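Local coordinates for Iron(3+)-hydroxamate-binding protein FhuD (Bacillus subtilis subsp. subtilis, PDB 3G9Q) that binds iron(3+)-hydroxamate complexes such as ferrichrome and hands them to the membrane permease of the FhuCBGD ABC transporter, at residues P14-G26 and N34-Y48. Residues are numbered along the deposited sequence; the frame is centred on the assembly and turned at random.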
ATOM      1  N   PRO A  14      -1.478 -22.075 -12.272  1.00 51.81           N
ATOM      2  CA  PRO A  14      -0.062 -22.200 -12.612  1.00 49.36           C
ATOM      3  C   PRO A  14       0.769 -22.712 -11.437  1.00 50.86           C
ATOM      4  O   PRO A  14       0.528 -22.344 -10.281  1.00 55.11           O
ATOM      5  CB  PRO A  14       0.310 -20.784 -13.043  1.00 47.64           C
ATOM      6  CG  PRO A  14      -0.638 -19.924 -12.268  1.00 45.94           C
ATOM      7  CD  PRO A  14      -1.922 -20.675 -12.383  1.00 44.15           C
ATOM      8  N   LYS A  15       1.739 -23.570 -11.743  1.00 48.75           N
ATOM      9  CA  LYS A  15       2.608 -24.159 -10.729  1.00 51.32           C
ATOM     10  C   LYS A  15       3.836 -23.313 -10.399  1.00 43.02           C
ATOM     11  O   LYS A  15       4.343 -23.372  -9.280  1.00 45.15           O
ATOM     12  CB  LYS A  15       3.038 -25.571 -11.165  1.00 63.68           C
ATOM     13  CG  LYS A  15       1.894 -26.599 -11.173  1.00 67.11           C
ATOM     14  CD  LYS A  15       2.241 -27.901 -11.931  1.00 65.77           C
ATOM     15  CE  LYS A  15       3.281 -28.770 -11.221  1.00 59.88           C
ATOM     16  NZ  LYS A  15       3.595 -30.001 -12.012  1.00 46.68           N
ATOM     17  N   ARG A  16       4.315 -22.526 -11.358  1.00 41.34           N
ATOM     18  CA  ARG A  16       5.482 -21.680 -11.106  1.00 46.81           C
ATOM     19  C   ARG A  16       5.312 -20.301 -11.728  1.00 46.50           C
ATOM     20  O   ARG A  16       5.417 -20.145 -12.944  1.00 50.08           O
ATOM     21  CB  ARG A  16       6.757 -22.330 -11.654  1.00 48.62           C
ATOM     22  CG  ARG A  16       7.103 -23.705 -11.073  1.00 43.95           C
ATOM     23  CD  ARG A  16       8.379 -24.218 -11.706  1.00 42.64           C
ATOM     24  NE  ARG A  16       9.535 -23.401 -11.333  1.00 37.98           N
ATOM     25  CZ  ARG A  16      10.186 -23.523 -10.179  1.00 31.60           C
ATOM     26  NH1 ARG A  16      11.222 -22.746  -9.902  1.00 44.06           N
ATOM     27  NH2 ARG A  16       9.804 -24.432  -9.301  1.00 30.71           N
ATOM     28  N   VAL A  17       5.063 -19.302 -10.884  1.00 48.88           N
ATOM     29  CA  VAL A  17       4.865 -17.930 -11.337  1.00 42.12           C
ATOM     30  C   VAL A  17       5.989 -16.982 -10.920  1.00 42.14           C
ATOM     31  O   VAL A  17       6.401 -16.952  -9.762  1.00 38.03           O
ATOM     32  CB  VAL A  17       3.534 -17.338 -10.793  1.00 38.43           C
ATOM     33  CG1 VAL A  17       3.367 -15.910 -11.280  1.00 24.41           C
ATOM     34  CG2 VAL A  17       2.355 -18.183 -11.236  1.00 36.14           C
ATOM     35  N   VAL A  18       6.482 -16.214 -11.883  1.00 41.56           N
ATOM     36  CA  VAL A  18       7.517 -15.225 -11.630  1.00 45.26           C
ATOM     37  C   VAL A  18       6.816 -13.870 -11.759  1.00 51.00           C
ATOM     38  O   VAL A  18       6.267 -13.532 -12.822  1.00 41.60           O
ATOM     39  CB  VAL A  18       8.667 -15.313 -12.667  1.00 50.15           C
ATOM     40  CG1 VAL A  18       9.625 -14.139 -12.495  1.00 40.59           C
ATOM     41  CG2 VAL A  18       9.406 -16.621 -12.513  1.00 36.10           C
ATOM     42  N   VAL A  19       6.822 -13.110 -10.667  1.00 39.74           N
ATOM     43  CA  VAL A  19       6.174 -11.807 -10.626  1.00 43.54           C
ATOM     44  C   VAL A  19       7.200 -10.690 -10.667  1.00 47.00           C
ATOM     45  O   VAL A  19       7.931 -10.490  -9.708  1.00 53.74           O
ATOM     46  CB  VAL A  19       5.340 -11.665  -9.334  1.00 50.60           C
ATOM     47  CG1 VAL A  19       4.607 -10.343  -9.324  1.00 58.11           C
ATOM     48  CG2 VAL A  19       4.364 -12.819  -9.224  1.00 53.03           C
HETATM   49  N   MSE A  20       7.269  -9.961 -11.773  1.00 55.93           N
HETATM   50  CA  MSE A  20       8.238  -8.876 -11.863  1.00 63.93           C
HETATM   51  C   MSE A  20       7.682  -7.530 -11.380  1.00 59.26           C
HETATM   52  O   MSE A  20       8.422  -6.551 -11.235  1.00 60.47           O
HETATM   53  CB  MSE A  20       8.793  -8.783 -13.290  1.00 70.23           C
HETATM   54  CG  MSE A  20       9.933  -9.780 -13.561  1.00 74.78           C
HETATM   55 SE   MSE A  20      10.189 -10.246 -15.442  1.00 94.42          SE
HETATM   56  CE  MSE A  20      11.411  -8.835 -15.996  1.00 93.08           C
ATOM     57  N   ALA A  21       6.379  -7.495 -11.109  1.00 55.08           N
ATOM     58  CA  ALA A  21       5.723  -6.287 -10.602  1.00 62.68           C
ATOM     59  C   ALA A  21       5.569  -6.425  -9.087  1.00 65.21           C
ATOM     60  O   ALA A  21       4.564  -6.944  -8.612  1.00 69.49           O
ATOM     61  CB  ALA A  21       4.352  -6.125 -11.251  1.00 55.89           C
ATOM     62  N   ASP A  22       6.564  -5.965  -8.335  1.00 67.68           N
ATOM     63  CA  ASP A  22       6.548  -6.052  -6.866  1.00 69.10           C
ATOM     64  C   ASP A  22       5.179  -5.871  -6.212  1.00 63.68           C
ATOM     65  O   ASP A  22       4.806  -6.633  -5.325  1.00 61.32           O
ATOM     66  CB  ASP A  22       7.508  -5.014  -6.278  1.00 66.21           C
ATOM     67  CG  ASP A  22       7.496  -3.718  -7.059  1.00 61.42           C
ATOM     68  OD1 ASP A  22       7.897  -3.757  -8.244  1.00 77.35           O
ATOM     69  OD2 ASP A  22       7.094  -2.673  -6.507  1.00 45.23           O
ATOM     70  N   GLY A  23       4.445  -4.853  -6.655  1.00 56.98           N
ATOM     71  CA  GLY A  23       3.140  -4.556  -6.093  1.00 49.20           C
ATOM     72  C   GLY A  23       2.036  -5.596  -6.202  1.00 51.62           C
ATOM     73  O   GLY A  23       0.943  -5.377  -5.662  1.00 51.79           O
ATOM     74  N   TYR A  24       2.294  -6.710  -6.887  1.00 42.28           N
ATOM     75  CA  TYR A  24       1.287  -7.762  -7.036  1.00 40.94           C
ATOM     76  C   TYR A  24       1.625  -9.059  -6.301  1.00 43.31           C
ATOM     77  O   TYR A  24       0.760  -9.930  -6.147  1.00 45.64           O
ATOM     78  CB  TYR A  24       1.024  -8.063  -8.523  1.00 35.15           C
ATOM     79  CG  TYR A  24       0.444  -6.884  -9.278  1.00 45.74           C
ATOM     80  CD1 TYR A  24      -0.468  -6.019  -8.654  1.00 53.03           C
ATOM     81  CD2 TYR A  24       0.803  -6.621 -10.597  1.00 35.15           C
ATOM     82  CE1 TYR A  24      -1.003  -4.917  -9.312  1.00 46.68           C
ATOM     83  CE2 TYR A  24       0.273  -5.527 -11.269  1.00 55.60           C
ATOM     84  CZ  TYR A  24      -0.629  -4.674 -10.621  1.00 56.91           C
ATOM     85  OH  TYR A  24      -1.139  -3.573 -11.274  1.00 53.24           O
ATOM     86  N   TYR A  25       2.870  -9.189  -5.836  1.00 41.75           N
ATOM     87  CA  TYR A  25       3.302 -10.394  -5.118  1.00 36.65           C
ATOM     88  C   TYR A  25       2.287 -10.850  -4.069  1.00 38.72           C
ATOM     89  O   TYR A  25       1.898 -12.022  -4.046  1.00 38.25           O
ATOM     90  CB  TYR A  25       4.668 -10.173  -4.452  1.00 32.47           C
ATOM     91  CG  TYR A  25       5.078 -11.320  -3.567  1.00 26.28           C
ATOM     92  CD1 TYR A  25       5.497 -12.541  -4.107  1.00 39.02           C
ATOM     93  CD2 TYR A  25       4.956 -11.222  -2.199  1.00 19.81           C
ATOM     94  CE1 TYR A  25       5.778 -13.642  -3.291  1.00 35.39           C
ATOM     95  CE2 TYR A  25       5.227 -12.294  -1.381  1.00 40.39           C
ATOM     96  CZ  TYR A  25       5.637 -13.508  -1.922  1.00 41.34           C
ATOM     97  OH  TYR A  25       5.903 -14.564  -1.063  1.00 48.42           O
ATOM     98  N   GLY A  26       1.868  -9.921  -3.207  1.00 33.82           N
ATOM     99  CA  GLY A  26       0.894 -10.240  -2.173  1.00 35.53           C
ATOM    100  C   GLY A  26      -0.450 -10.762  -2.680  1.00 37.36           C
ATOM    101  O   GLY A  26      -1.165 -11.444  -1.943  1.00 32.48           O
ATOM    102  N   ASN A  34       1.798 -20.506  -6.180  1.00 40.57           N
ATOM    103  CA  ASN A  34       3.190 -20.596  -5.834  1.00 47.04           C
ATOM    104  C   ASN A  34       4.035 -19.648  -6.698  1.00 46.67           C
ATOM    105  O   ASN A  34       4.034 -19.730  -7.935  1.00 42.22           O
ATOM    106  CB  ASN A  34       3.633 -22.051  -5.973  1.00 45.62           C
ATOM    107  CG  ASN A  34       5.102 -22.232  -5.736  1.00 49.33           C
ATOM    108  OD1 ASN A  34       5.651 -21.752  -4.739  1.00 59.45           O
ATOM    109  ND2 ASN A  34       5.759 -22.934  -6.649  1.00 53.30           N
ATOM    110  N   VAL A  35       4.732 -18.731  -6.032  1.00 35.67           N
ATOM    111  CA  VAL A  35       5.575 -17.771  -6.722  1.00 33.07           C
ATOM    112  C   VAL A  35       7.025 -18.148  -6.531  1.00 32.08           C
ATOM    113  O   VAL A  35       7.496 -18.357  -5.408  1.00 24.90           O
ATOM    114  CB  VAL A  35       5.323 -16.331  -6.229  1.00 29.55           C
ATOM    115  CG1 VAL A  35       6.249 -15.351  -6.954  1.00 21.08           C
ATOM    116  CG2 VAL A  35       3.870 -15.968  -6.480  1.00 32.07           C
ATOM    117  N   VAL A  36       7.733 -18.225  -7.646  1.00 32.08           N
ATOM    118  CA  VAL A  36       9.116 -18.649  -7.620  1.00 39.85           C
ATOM    119  C   VAL A  36      10.133 -17.525  -7.728  1.00 44.86           C
ATOM    120  O   VAL A  36      11.316 -17.734  -7.477  1.00 43.17           O
ATOM    121  CB  VAL A  36       9.326 -19.720  -8.709  1.00 44.37           C
ATOM    122  CG1 VAL A  36       8.293 -20.831  -8.520  1.00 22.61           C
ATOM    123  CG2 VAL A  36       9.181 -19.108 -10.095  1.00 39.74           C
ATOM    124  N   GLY A  37       9.658 -16.329  -8.066  1.00 51.14           N
ATOM    125  CA  GLY A  37      10.535 -15.175  -8.171  1.00 46.28           C
ATOM    126  C   GLY A  37       9.802 -13.857  -7.945  1.00 49.04           C
ATOM    127  O   GLY A  37       8.632 -13.705  -8.315  1.00 43.25           O
ATOM    128  N   ALA A  38      10.492 -12.902  -7.332  1.00 41.10           N
ATOM    129  CA  ALA A  38       9.924 -11.589  -7.062  1.00 44.39           C
ATOM    130  C   ALA A  38      11.050 -10.557  -7.015  1.00 49.30           C
ATOM    131  O   ALA A  38      12.198 -10.903  -6.739  1.00 52.78           O
ATOM    132  CB  ALA A  38       9.174 -11.603  -5.738  1.00 39.34           C
ATOM    133  N   PRO A  39      10.741  -9.280  -7.320  1.00 51.56           N
ATOM    134  CA  PRO A  39      11.749  -8.208  -7.296  1.00 47.52           C
ATOM    135  C   PRO A  39      12.221  -7.881  -5.867  1.00 59.89           C
ATOM    136  O   PRO A  39      11.674  -8.399  -4.887  1.00 70.00           O
ATOM    137  CB  PRO A  39      11.027  -7.045  -7.979  1.00 36.45           C
ATOM    138  CG  PRO A  39       9.592  -7.322  -7.707  1.00 46.88           C
ATOM    139  CD  PRO A  39       9.478  -8.799  -7.907  1.00 38.42           C
ATOM    140  N   GLU A  40      13.225  -7.019  -5.743  1.00 67.30           N
ATOM    141  CA  GLU A  40      13.768  -6.681  -4.426  1.00 74.73           C
ATOM    142  C   GLU A  40      12.814  -6.106  -3.392  1.00 71.21           C
ATOM    143  O   GLU A  40      12.847  -6.494  -2.223  1.00 68.18           O
ATOM    144  CB  GLU A  40      14.973  -5.744  -4.566  1.00 86.58           C
ATOM    145  CG  GLU A  40      16.302  -6.479  -4.405  1.00106.62           C
ATOM    146  CD  GLU A  40      16.471  -7.117  -3.023  1.00110.15           C
ATOM    147  OE1 GLU A  40      17.236  -8.104  -2.916  1.00110.59           O
ATOM    148  OE2 GLU A  40      15.849  -6.622  -2.049  1.00112.38           O
ATOM    149  N   ASN A  41      11.975  -5.172  -3.805  1.00 71.03           N
ATOM    150  CA  ASN A  41      11.036  -4.565  -2.871  1.00 63.00           C
ATOM    151  C   ASN A  41      10.403  -5.597  -1.955  1.00 53.36           C
ATOM    152  O   ASN A  41      10.336  -5.408  -0.746  1.00 56.34           O
ATOM    153  CB  ASN A  41       9.956  -3.836  -3.653  1.00 71.02           C
ATOM    154  CG  ASN A  41      10.535  -2.794  -4.561  1.00 79.28           C
ATOM    155  OD1 ASN A  41      11.184  -1.861  -4.088  1.00 85.23           O
ATOM    156  ND2 ASN A  41      10.330  -2.948  -5.875  1.00 74.43           N
ATOM    157  N   VAL A  42       9.959  -6.694  -2.550  1.00 47.24           N
ATOM    158  CA  VAL A  42       9.308  -7.767  -1.822  1.00 50.24           C
ATOM    159  C   VAL A  42      10.097  -8.223  -0.591  1.00 52.91           C
ATOM    160  O   VAL A  42       9.546  -8.371   0.504  1.00 48.40           O
ATOM    161  CB  VAL A  42       9.049  -8.944  -2.782  1.00 50.28           C
ATOM    162  CG1 VAL A  42       8.387 -10.100  -2.063  1.00 32.23           C
ATOM    163  CG2 VAL A  42       8.184  -8.455  -3.934  1.00 48.15           C
ATOM    164  N   PHE A  43      11.395  -8.421  -0.766  1.00 62.55           N
ATOM    165  CA  PHE A  43      12.250  -8.861   0.329  1.00 63.80           C
ATOM    166  C   PHE A  43      12.630  -7.711   1.253  1.00 68.45           C
ATOM    167  O   PHE A  43      13.589  -7.813   2.016  1.00 77.04           O
ATOM    168  CB  PHE A  43      13.510  -9.520  -0.230  1.00 55.21           C
ATOM    169  CG  PHE A  43      13.220 -10.659  -1.147  1.00 51.81           C
ATOM    170  CD1 PHE A  43      12.722 -10.429  -2.424  1.00 47.02           C
ATOM    171  CD2 PHE A  43      13.377 -11.967  -0.714  1.00 49.32           C
ATOM    172  CE1 PHE A  43      12.383 -11.482  -3.250  1.00 44.03           C
ATOM    173  CE2 PHE A  43      13.040 -13.030  -1.534  1.00 47.75           C
ATOM    174  CZ  PHE A  43      12.541 -12.790  -2.803  1.00 48.07           C
ATOM    175  N   LYS A  44      11.886  -6.612   1.180  1.00 69.32           N
ATOM    176  CA  LYS A  44      12.156  -5.473   2.047  1.00 70.84           C
ATOM    177  C   LYS A  44      10.901  -5.027   2.775  1.00 66.81           C
ATOM    178  O   LYS A  44      10.976  -4.405   3.837  1.00 61.73           O
ATOM    179  CB  LYS A  44      12.729  -4.300   1.251  1.00 80.77           C
ATOM    180  CG  LYS A  44      14.201  -4.434   0.903  1.00 78.11           C
ATOM    181  CD  LYS A  44      14.742  -3.099   0.416  1.00 77.82           C
ATOM    182  CE  LYS A  44      16.211  -3.205   0.043  1.00 87.47           C
ATOM    183  NZ  LYS A  44      16.424  -4.243  -1.018  1.00 76.12           N
ATOM    184  N   ASN A  45       9.748  -5.357   2.198  1.00 58.91           N
ATOM    185  CA  ASN A  45       8.458  -4.995   2.780  1.00 50.43           C
ATOM    186  C   ASN A  45       8.275  -5.708   4.121  1.00 46.81           C
ATOM    187  O   ASN A  45       8.358  -6.921   4.198  1.00 54.00           O
ATOM    188  CB  ASN A  45       7.342  -5.373   1.819  1.00 41.59           C
ATOM    189  CG  ASN A  45       5.992  -4.896   2.286  1.00 44.97           C
ATOM    190  OD1 ASN A  45       5.876  -4.178   3.282  1.00 49.61           O
ATOM    191  ND2 ASN A  45       4.954  -5.286   1.561  1.00 50.34           N
ATOM    192  N   PRO A  46       8.027  -4.958   5.200  1.00 43.16           N
ATOM    193  CA  PRO A  46       7.852  -5.593   6.503  1.00 46.39           C
ATOM    194  C   PRO A  46       6.665  -6.532   6.567  1.00 51.87           C
ATOM    195  O   PRO A  46       6.605  -7.407   7.431  1.00 56.93           O
ATOM    196  CB  PRO A  46       7.700  -4.407   7.444  1.00 50.25           C
ATOM    197  CG  PRO A  46       7.038  -3.382   6.571  1.00 54.94           C
ATOM    198  CD  PRO A  46       7.847  -3.504   5.305  1.00 51.13           C
ATOM    199  N   TYR A  47       5.713  -6.376   5.660  1.00 40.68           N
ATOM    200  CA  TYR A  47       4.564  -7.261   5.708  1.00 50.70           C
ATOM    201  C   TYR A  47       4.833  -8.564   4.942  1.00 55.30           C
ATOM    202  O   TYR A  47       4.061  -9.527   5.021  1.00 44.70           O
ATOM    203  CB  TYR A  47       3.312  -6.529   5.189  1.00 42.98           C
ATOM    204  CG  TYR A  47       2.949  -5.301   6.002  1.00 40.97           C
ATOM    205  CD1 TYR A  47       2.656  -4.086   5.374  1.00 51.93           C
ATOM    206  CD2 TYR A  47       2.942  -5.337   7.404  1.00 49.95           C
ATOM    207  CE1 TYR A  47       2.369  -2.940   6.112  1.00 34.38           C
ATOM    208  CE2 TYR A  47       2.656  -4.191   8.157  1.00 30.67           C
ATOM    209  CZ  TYR A  47       2.376  -2.993   7.498  1.00 42.65           C
ATOM    210  OH  TYR A  47       2.124  -1.839   8.219  1.00 43.30           O
ATOM    211  N   TYR A  48       5.953  -8.595   4.223  1.00 55.08           N
ATOM    212  CA  TYR A  48       6.347  -9.774   3.446  1.00 63.03           C
ATOM    213  C   TYR A  48       7.433 -10.572   4.175  1.00 63.81           C
ATOM    214  O   TYR A  48       7.135 -11.516   4.909  1.00 48.72           O
ATOM    215  CB  TYR A  48       6.881  -9.364   2.063  1.00 58.76           C
ATOM    216  CG  TYR A  48       5.863  -8.839   1.058  1.00 54.50           C
ATOM    217  CD1 TYR A  48       6.295  -8.169  -0.091  1.00 49.44           C
ATOM    218  CD2 TYR A  48       4.486  -9.035   1.225  1.00 49.55           C
ATOM    219  CE1 TYR A  48       5.402  -7.707  -1.048  1.00 55.32           C
ATOM    220  CE2 TYR A  48       3.572  -8.567   0.257  1.00 58.82           C
ATOM    221  CZ  TYR A  48       4.049  -7.906  -0.878  1.00 53.84           C
ATOM    222  OH  TYR A  48       3.198  -7.466  -1.865  1.00 52.74           O
TER
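Strands 17-19 and 35-37 pair in parallel, V17 N donating to N34 O, V36 N to V17 O (2.8 Å) and V19 N to G37 O (3.0 Å), while a beta bulge shifts the register by one between V17 and V18 and the axes of the two short strand segments cross at -54°. Just ahead of the strands, the N34 amide reaches back with ND2 to K15 O (3.0 Å), which lies close to the amide plane. V36 presents its two methyls to different partners: CG1 sits over the centre of one face of the R16 guanidinium, 3.7 Å from CZ, and CG2 meets V18 CG2. R16 NE donates to L70 O, a bond that probably helps to keep the guanidinium turned this way. On the V17 and V35 side of the sheet, V19 CG2 packs against V35 CG1. Farther on, Y25 is wedged among V35, A38, V42 and Y48. A chi1 of 173°, which sets CG opposite the backbone N, swings the Y25 ring toward segment 34-48, where it takes V42 CG1 over one face in a CH-pi contact and directs CD2 at the middle of the Y48 ring, an edge-to-face pair with planes at 77°. Y48 OH in turn accepts from G26 N (3.1 Å), near the start of helix 25-31. These contacts tie together a right-handed beta-alpha-beta crossover, strand 17-19, helix 25-31 and strand 35-37, at one border of the four-stranded parallel sheet in the N-terminal lobe of this bilobal solute-binding protein.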